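PDB 3JR7: EDD domain protein, DegV family from Ruminococcus gnavus, which is of unknown specific function but probably binds lipids such as fatty acids. Local coordinates for residues Glu90-Asp95 against Ile99-Leu104; Leu117-Tyr122 against Lys129-Phe134. One frame throughout, in Å; residues are numbered along the deposited sequence.

In the fold
Contact 1 (90-95 with 99-104) sets the end of helix 85-92 and the loop after it on strand 98-103; contact 2 (117-122 with 129-134) sets helix 111-126 on the neighbouring parallel strand 130-135 of the same sheet, and their centres lie 7 Å apart. Contact 1 is the more buried: three of its four touching residues are buried, and no hydrogen bond crosses it. Contact 2 is partly buried, covers the larger area (283 against 194 Å²) and adds a lysine-to-carbonyl bond to its apolar packing. Backbone bonding joins the two strands, with V101 N 2.8 Å from H132 O, while the Y92 ring of contact 1 packs on helix 111-126, which supplies contact 2.

Contact 1 of 2, residues Glu90-Asp95 against Ile99-Leu104; sequences ESYHCD and IYVVTL
Y92, on the last turn of helix 85-92, lays its ring along strand 98-103 and meets two of its side chains, I99 and V101. Its CG stands anti to the carbonyl carbon and beside the backbone N (chi1 -54°), a setting that carries the ring from the helix end out along the strand. The closest approaches come from CD1 and CE1, on one side of the ring: CD1 is 3.8 Å from CG2 of I99, and farther out CE1 comes to 3.4 Å from CG2 of V101. Both methyls approach the ring obliquely. The axes of the Y92 and V101 side chains are nearly perpendicular, so the ring's outer end passes across the valine, whose CG2 also lies 3.7 Å from Y92 OH. I99 serves two partners with different branches. CG2 goes to the tyrosine, whereas CG1, anti to the carbonyl carbon, leads CD1 to 3.7 Å from SG of C94, beyond the helix end. That sulfur sits between its own backbone N and carbonyl carbon (chi1 63°), on a CB directed at the strand.

Around this row, I25 of the adjacent strand 22-27 touches both Y92 and I99, and Y122 of helix 111-126 also packs on Y92. The tyrosine's polar end is satisfied by a hydrogen bond between its OH and A115 O in that helix. Were Y92 replaced by an alanine, I99 and V101 would probably lose the ring that covers them, and A115 O its hydroxyl partner. With 194 Å² buried and no hydrogen bond between the segments, cohesion here is apolar: aromatic carbon, methyls and one sulfur close the helix end onto the strand, and the buried hydroxyl is paid for by a neighbouring helix.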
loop_
_atom_site.group_PDB
_atom_site.type_symbol
_atom_site.label_atom_id
_atom_site.label_comp_id
_atom_site.label_asym_id
_atom_site.label_seq_id
_atom_site.Cartn_x
_atom_site.Cartn_y
_atom_site.Cartn_z
ATOM N N GLU A 90 -10.000 -5.267 -18.344
ATOM C CA GLU A 90 -9.019 -5.447 -19.404
ATOM C C GLU A 90 -7.731 -6.101 -18.885
ATOM O O GLU A 90 -7.122 -6.910 -19.583
ATOM C CB GLU A 90 -8.716 -4.100 -20.084
ATOM C CG GLU A 90 -9.928 -3.529 -20.852
ATOM C CD GLU A 90 -9.819 -2.028 -21.216
ATOM O OE1 GLU A 90 -8.722 -1.437 -21.051
ATOM O OE2 GLU A 90 -10.851 -1.448 -21.667
ATOM N N SER A 91 -7.322 -5.781 -17.658
ATOM C CA SER A 91 -6.130 -6.407 -17.074
ATOM C C SER A 91 -6.345 -7.890 -16.767
ATOM O O SER A 91 -5.390 -8.658 -16.698
ATOM C CB SER A 91 -5.677 -5.675 -15.814
ATOM O OG SER A 91 -6.517 -5.988 -14.672
ATOM N N TYR A 92 -7.588 -8.293 -16.557
ATOM C CA TYR A 92 -7.886 -9.701 -16.272
ATOM C C TYR A 92 -7.834 -10.529 -17.562
ATOM O O TYR A 92 -7.532 -11.721 -17.568
ATOM C CB TYR A 92 -9.266 -9.852 -15.612
ATOM C CG TYR A 92 -9.532 -9.046 -14.365
ATOM C CD1 TYR A 92 -8.486 -8.496 -13.604
ATOM C CD2 TYR A 92 -10.837 -8.829 -13.929
ATOM C CE1 TYR A 92 -8.747 -7.748 -12.444
ATOM C CE2 TYR A 92 -11.101 -8.118 -12.795
ATOM C CZ TYR A 92 -10.049 -7.560 -12.046
ATOM O OH TYR A 92 -10.334 -6.851 -10.894
ATOM N N HIS A 93 -8.163 -9.900 -18.674
ATOM C CA HIS A 93 -8.237 -10.615 -19.957
ATOM C C HIS A 93 -6.827 -10.788 -20.536
ATOM O O HIS A 93 -6.221 -9.830 -21.063
ATOM C CB HIS A 93 -9.131 -9.794 -20.882
ATOM C CG HIS A 93 -9.356 -10.403 -22.231
ATOM N ND1 HIS A 93 -9.902 -11.656 -22.401
ATOM C CD2 HIS A 93 -9.184 -9.896 -23.471
ATOM C CE1 HIS A 93 -10.004 -11.917 -23.689
ATOM N NE2 HIS A 93 -9.589 -10.860 -24.356
ATOM N N CYS A 94 -6.297 -12.006 -20.405
ATOM C CA CYS A 94 -4.934 -12.349 -20.826
ATOM C C CYS A 94 -4.758 -13.863 -20.745
ATOM O O CYS A 94 -5.659 -14.577 -20.359
ATOM C CB CYS A 94 -3.890 -11.673 -19.939
ATOM S SG CYS A 94 -3.984 -12.218 -18.189
ATOM N N ASP A 95 -3.576 -14.352 -21.082
ATOM C CA ASP A 95 -3.314 -15.778 -21.168
ATOM C C ASP A 95 -3.096 -16.473 -19.819
ATOM O O ASP A 95 -3.008 -17.705 -19.787
ATOM C CB ASP A 95 -2.046 -16.025 -22.046
ATOM C CG ASP A 95 -2.310 -15.842 -23.516
ATOM O OD1 ASP A 95 -3.482 -15.750 -23.943
ATOM O OD2 ASP A 95 -1.326 -15.798 -24.268
ATOM N N ILE A 99 -5.783 -15.141 -11.904
ATOM C CA ILE A 99 -5.636 -13.709 -11.705
ATOM C C ILE A 99 -5.852 -13.331 -10.237
ATOM O O ILE A 99 -6.897 -13.630 -9.648
ATOM C CB ILE A 99 -6.623 -12.922 -12.548
ATOM C CG1 ILE A 99 -6.501 -13.355 -14.026
ATOM C CG2 ILE A 99 -6.377 -11.383 -12.352
ATOM C CD1 ILE A 99 -5.145 -12.986 -14.707
ATOM N N TYR A 100 -4.858 -12.665 -9.657
ATOM C CA TYR A 100 -4.913 -12.218 -8.257
ATOM C C TYR A 100 -4.841 -10.715 -8.293
ATOM O O TYR A 100 -3.961 -10.173 -8.925
ATOM C CB TYR A 100 -3.713 -12.767 -7.473
ATOM C CG TYR A 100 -3.596 -14.261 -7.467
ATOM C CD1 TYR A 100 -4.408 -15.035 -6.639
ATOM C CD2 TYR A 100 -2.653 -14.907 -8.259
ATOM C CE1 TYR A 100 -4.323 -16.411 -6.644
ATOM C CE2 TYR A 100 -2.528 -16.311 -8.245
ATOM C CZ TYR A 100 -3.381 -17.049 -7.432
ATOM O OH TYR A 100 -3.288 -18.402 -7.388
ATOM N N VAL A 101 -5.753 -10.028 -7.637
ATOM C CA VAL A 101 -5.792 -8.564 -7.660
ATOM C C VAL A 101 -5.583 -8.059 -6.231
ATOM O O VAL A 101 -6.214 -8.575 -5.282
ATOM C CB VAL A 101 -7.132 -8.057 -8.238
ATOM C CG1 VAL A 101 -7.077 -6.527 -8.562
ATOM C CG2 VAL A 101 -7.530 -8.857 -9.485
ATOM N N VAL A 102 -4.704 -7.086 -6.052
ATOM C CA VAL A 102 -4.423 -6.532 -4.721
ATOM C C VAL A 102 -4.700 -5.052 -4.739
ATOM O O VAL A 102 -4.167 -4.355 -5.597
ATOM C CB VAL A 102 -2.968 -6.740 -4.329
ATOM C CG1 VAL A 102 -2.727 -6.141 -2.871
ATOM C CG2 VAL A 102 -2.617 -8.237 -4.393
ATOM N N THR A 103 -5.577 -4.589 -3.858
ATOM C CA THR A 103 -6.020 -3.212 -3.838
ATOM C C THR A 103 -5.825 -2.558 -2.504
ATOM O O THR A 103 -5.690 -3.218 -1.469
ATOM C CB THR A 103 -7.537 -3.044 -4.206
ATOM O OG1 THR A 103 -8.374 -3.486 -3.131
ATOM C CG2 THR A 103 -7.889 -3.788 -5.509
ATOM N N LEU A 104 -5.806 -1.233 -2.547
ATOM C CA LEU A 104 -6.033 -0.386 -1.382
ATOM C C LEU A 104 -7.201 -0.883 -0.528
ATOM O O LEU A 104 -8.178 -1.414 -1.048
ATOM C CB LEU A 104 -6.377 1.036 -1.861
ATOM C CG LEU A 104 -5.246 1.986 -2.233
ATOM C CD1 LEU A 104 -5.773 3.017 -3.262
ATOM C CD2 LEU A 104 -4.672 2.636 -0.992
#

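Contact 2 of 2, residues Leu117-Tyr122 against Lys129-Phe134; sequences LGKNLY and KQIHVF. With PO4 (phosphate ion), chain D.
The polar link between K119 and I131 is a single direct hydrogen bond, from K119 NZ to I131 O at 2.7 Å. It lies in the carbonyl plane with a C=O...N angle of 160°, close to straight on. K119 reaches it with a fully extended chain whose CG is anti to the backbone N (chi1 170°), running past I131 in the opposite sense to that side chain. One water accepts from both K119 NZ, at 3.1 Å, and the amide N of I131, giving the ammonium a second hold on the same residue.

Apolar contacts accompany this bond. CD of K119 lies 4.1 Å from CB of I131, so the CD methylene runs alongside the isoleucine while NZ is bonded to its carbonyl. The other end of I131 makes a CH-pi contact with Y122: CD1 is 4.3 Å from the ring centroid, off-centre, 29° from the ring normal. K129 meets the outer part of that ring, its CB 3.6 Å from Y122 CE2 and its CD 3.5 Å from Y122 OH. Its ammonium continues beyond the ring to the carbonyl oxygens of Y92, C94 and A96, tying the residue that leads into strand 130-135 to the end of helix 85-92 and the loop after it.

Q130 faces away from the helix and donates to a phosphate ion, probably from the crystallisation liquor; its NE2 is 3.2 Å from phosphate O1.

Helix 111-126 thus packs on the strand that follows it, as in a beta-alpha-beta crossover: strand 98-103, this helix and the parallel strand 130-135 form that unit in the DegV fold.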
loop_
_atom_site.group_PDB
_atom_site.type_symbol
_atom_site.label_atom_id
_atom_site.label_comp_id
_atom_site.label_asym_id
_atom_site.label_seq_id
_atom_site.Cartn_x
_atom_site.Cartn_y
_atom_site.Cartn_z
ATOM N N LEU A 117 -16.216 -5.189 -9.468
ATOM C CA LEU A 117 -17.144 -4.931 -10.559
ATOM C C LEU A 117 -16.461 -5.318 -11.887
ATOM O O LEU A 117 -17.099 -5.865 -12.796
ATOM C CB LEU A 117 -17.559 -3.438 -10.521
ATOM C CG LEU A 117 -18.758 -2.988 -11.289
ATOM C CD1 LEU A 117 -19.998 -3.836 -10.846
ATOM C CD2 LEU A 117 -18.967 -1.471 -11.006
ATOM N N GLY A 118 -15.164 -5.041 -12.010
ATOM C CA GLY A 118 -14.423 -5.458 -13.179
ATOM C C GLY A 118 -14.497 -6.966 -13.414
ATOM O O GLY A 118 -14.552 -7.431 -14.559
ATOM N N LYS A 119 -14.485 -7.727 -12.330
ATOM C CA LYS A 119 -14.642 -9.174 -12.422
ATOM C C LYS A 119 -16.062 -9.551 -12.907
ATOM O O LYS A 119 -16.238 -10.464 -13.730
ATOM C CB LYS A 119 -14.309 -9.834 -11.072
ATOM C CG LYS A 119 -14.662 -11.277 -11.023
ATOM C CD LYS A 119 -14.329 -11.889 -9.690
ATOM C CE LYS A 119 -14.787 -13.355 -9.685
ATOM N NZ LYS A 119 -14.247 -14.133 -8.565
ATOM N N ASN A 120 -17.073 -8.817 -12.446
ATOM C CA ASN A 120 -18.445 -9.085 -12.902
ATOM C C ASN A 120 -18.570 -8.820 -14.402
ATOM O O ASN A 120 -19.119 -9.642 -15.146
ATOM C CB ASN A 120 -19.440 -8.289 -12.068
ATOM C CG ASN A 120 -19.474 -8.778 -10.629
ATOM O OD1 ASN A 120 -19.139 -9.919 -10.364
ATOM N ND2 ASN A 120 -19.824 -7.922 -9.703
ATOM N N LEU A 121 -18.001 -7.709 -14.853
ATOM C CA LEU A 121 -17.999 -7.356 -16.268
ATOM C C LEU A 121 -17.233 -8.413 -17.054
ATOM O O LEU A 121 -17.696 -8.870 -18.119
ATOM C CB LEU A 121 -17.395 -5.957 -16.488
ATOM C CG LEU A 121 -18.164 -4.794 -15.829
ATOM C CD1 LEU A 121 -17.391 -3.481 -16.073
ATOM C CD2 LEU A 121 -19.633 -4.743 -16.355
ATOM N N TYR A 122 -16.067 -8.807 -16.552
ATOM C CA TYR A 122 -15.284 -9.892 -17.218
ATOM C C TYR A 122 -16.144 -11.116 -17.504
ATOM O O TYR A 122 -16.112 -11.683 -18.605
ATOM C CB TYR A 122 -14.038 -10.331 -16.387
ATOM C CG TYR A 122 -13.229 -11.352 -17.129
ATOM C CD1 TYR A 122 -12.224 -10.969 -18.002
ATOM C CD2 TYR A 122 -13.537 -12.687 -17.043
ATOM C CE1 TYR A 122 -11.528 -11.910 -18.747
ATOM C CE2 TYR A 122 -12.830 -13.643 -17.799
ATOM C CZ TYR A 122 -11.851 -13.232 -18.635
ATOM O OH TYR A 122 -11.197 -14.160 -19.396
ATOM N N LYS A 129 -13.606 -17.217 -14.926
ATOM C CA LYS A 129 -12.149 -17.301 -14.829
ATOM C C LYS A 129 -11.812 -17.264 -13.362
ATOM O O LYS A 129 -12.584 -16.726 -12.565
ATOM C CB LYS A 129 -11.478 -16.144 -15.589
ATOM C CG LYS A 129 -9.964 -16.289 -15.743
ATOM C CD LYS A 129 -9.303 -15.165 -16.579
ATOM C CE LYS A 129 -7.940 -15.621 -17.027
ATOM N NZ LYS A 129 -7.101 -14.569 -17.552
ATOM N N GLN A 130 -10.658 -17.843 -12.997
ATOM C CA GLN A 130 -10.198 -17.779 -11.633
ATOM C C GLN A 130 -9.605 -16.397 -11.417
ATOM O O GLN A 130 -8.458 -16.145 -11.758
ATOM C CB GLN A 130 -9.183 -18.889 -11.340
ATOM C CG GLN A 130 -9.830 -20.308 -11.196
ATOM C CD GLN A 130 -8.794 -21.431 -11.330
ATOM O OE1 GLN A 130 -7.980 -21.420 -12.221
ATOM N NE2 GLN A 130 -8.823 -22.371 -10.428
ATOM N N ILE A 131 -10.422 -15.512 -10.851
ATOM C CA ILE A 131 -10.041 -14.165 -10.498
ATOM C C ILE A 131 -10.423 -13.914 -9.034
ATOM O O ILE A 131 -11.575 -14.122 -8.629
ATOM C CB ILE A 131 -10.796 -13.133 -11.343
ATOM C CG1 ILE A 131 -10.570 -13.382 -12.836
ATOM C CG2 ILE A 131 -10.335 -11.703 -10.972
ATOM C CD1 ILE A 131 -11.572 -12.642 -13.745
ATOM N N HIS A 132 -9.466 -13.476 -8.240
ATOM C CA HIS A 132 -9.731 -13.131 -6.852
ATOM C C HIS A 132 -9.188 -11.762 -6.539
ATOM O O HIS A 132 -8.013 -11.467 -6.807
ATOM C CB HIS A 132 -9.154 -14.161 -5.866
ATOM C CG HIS A 132 -9.547 -13.876 -4.455
ATOM N ND1 HIS A 132 -10.755 -14.278 -3.937
ATOM C CD2 HIS A 132 -8.965 -13.103 -3.502
ATOM C CE1 HIS A 132 -10.864 -13.828 -2.694
ATOM N NE2 HIS A 132 -9.793 -13.109 -2.411
ATOM N N VAL A 133 -10.041 -10.914 -5.954
ATOM C CA VAL A 133 -9.660 -9.576 -5.536
ATOM C C VAL A 133 -9.375 -9.574 -3.988
ATOM O O VAL A 133 -10.280 -9.888 -3.191
ATOM C CB VAL A 133 -10.750 -8.554 -5.860
ATOM C CG1 VAL A 133 -10.295 -7.165 -5.433
ATOM C CG2 VAL A 133 -11.071 -8.563 -7.371
ATOM N N PHE A 134 -8.143 -9.242 -3.592
ATOM C CA PHE A 134 -7.761 -9.136 -2.179
ATOM C C PHE A 134 -7.913 -7.655 -1.747
ATOM O O PHE A 134 -7.303 -6.751 -2.309
ATOM C CB PHE A 134 -6.317 -9.581 -1.936
ATOM C CG PHE A 134 -6.027 -11.005 -2.260
ATOM C CD1 PHE A 134 -6.372 -12.017 -1.376
ATOM C CD2 PHE A 134 -5.360 -11.335 -3.426
ATOM C CE1 PHE A 134 -6.109 -13.356 -1.686
ATOM C CE2 PHE A 134 -5.082 -12.641 -3.742
ATOM C CZ PHE A 134 -5.452 -13.661 -2.883
HETATM P P PO4 D . -6.189 -24.786 -9.629
HETATM O O1 PO4 D . -6.136 -23.988 -10.949
HETATM O O2 PO4 D . -5.222 -24.158 -8.667
HETATM O O3 PO4 D . -7.550 -24.692 -9.004
HETATM O O4 PO4 D . -5.916 -26.273 -9.794
HETATM O O HOH W 1 -12.997 -16.798 -9.642
#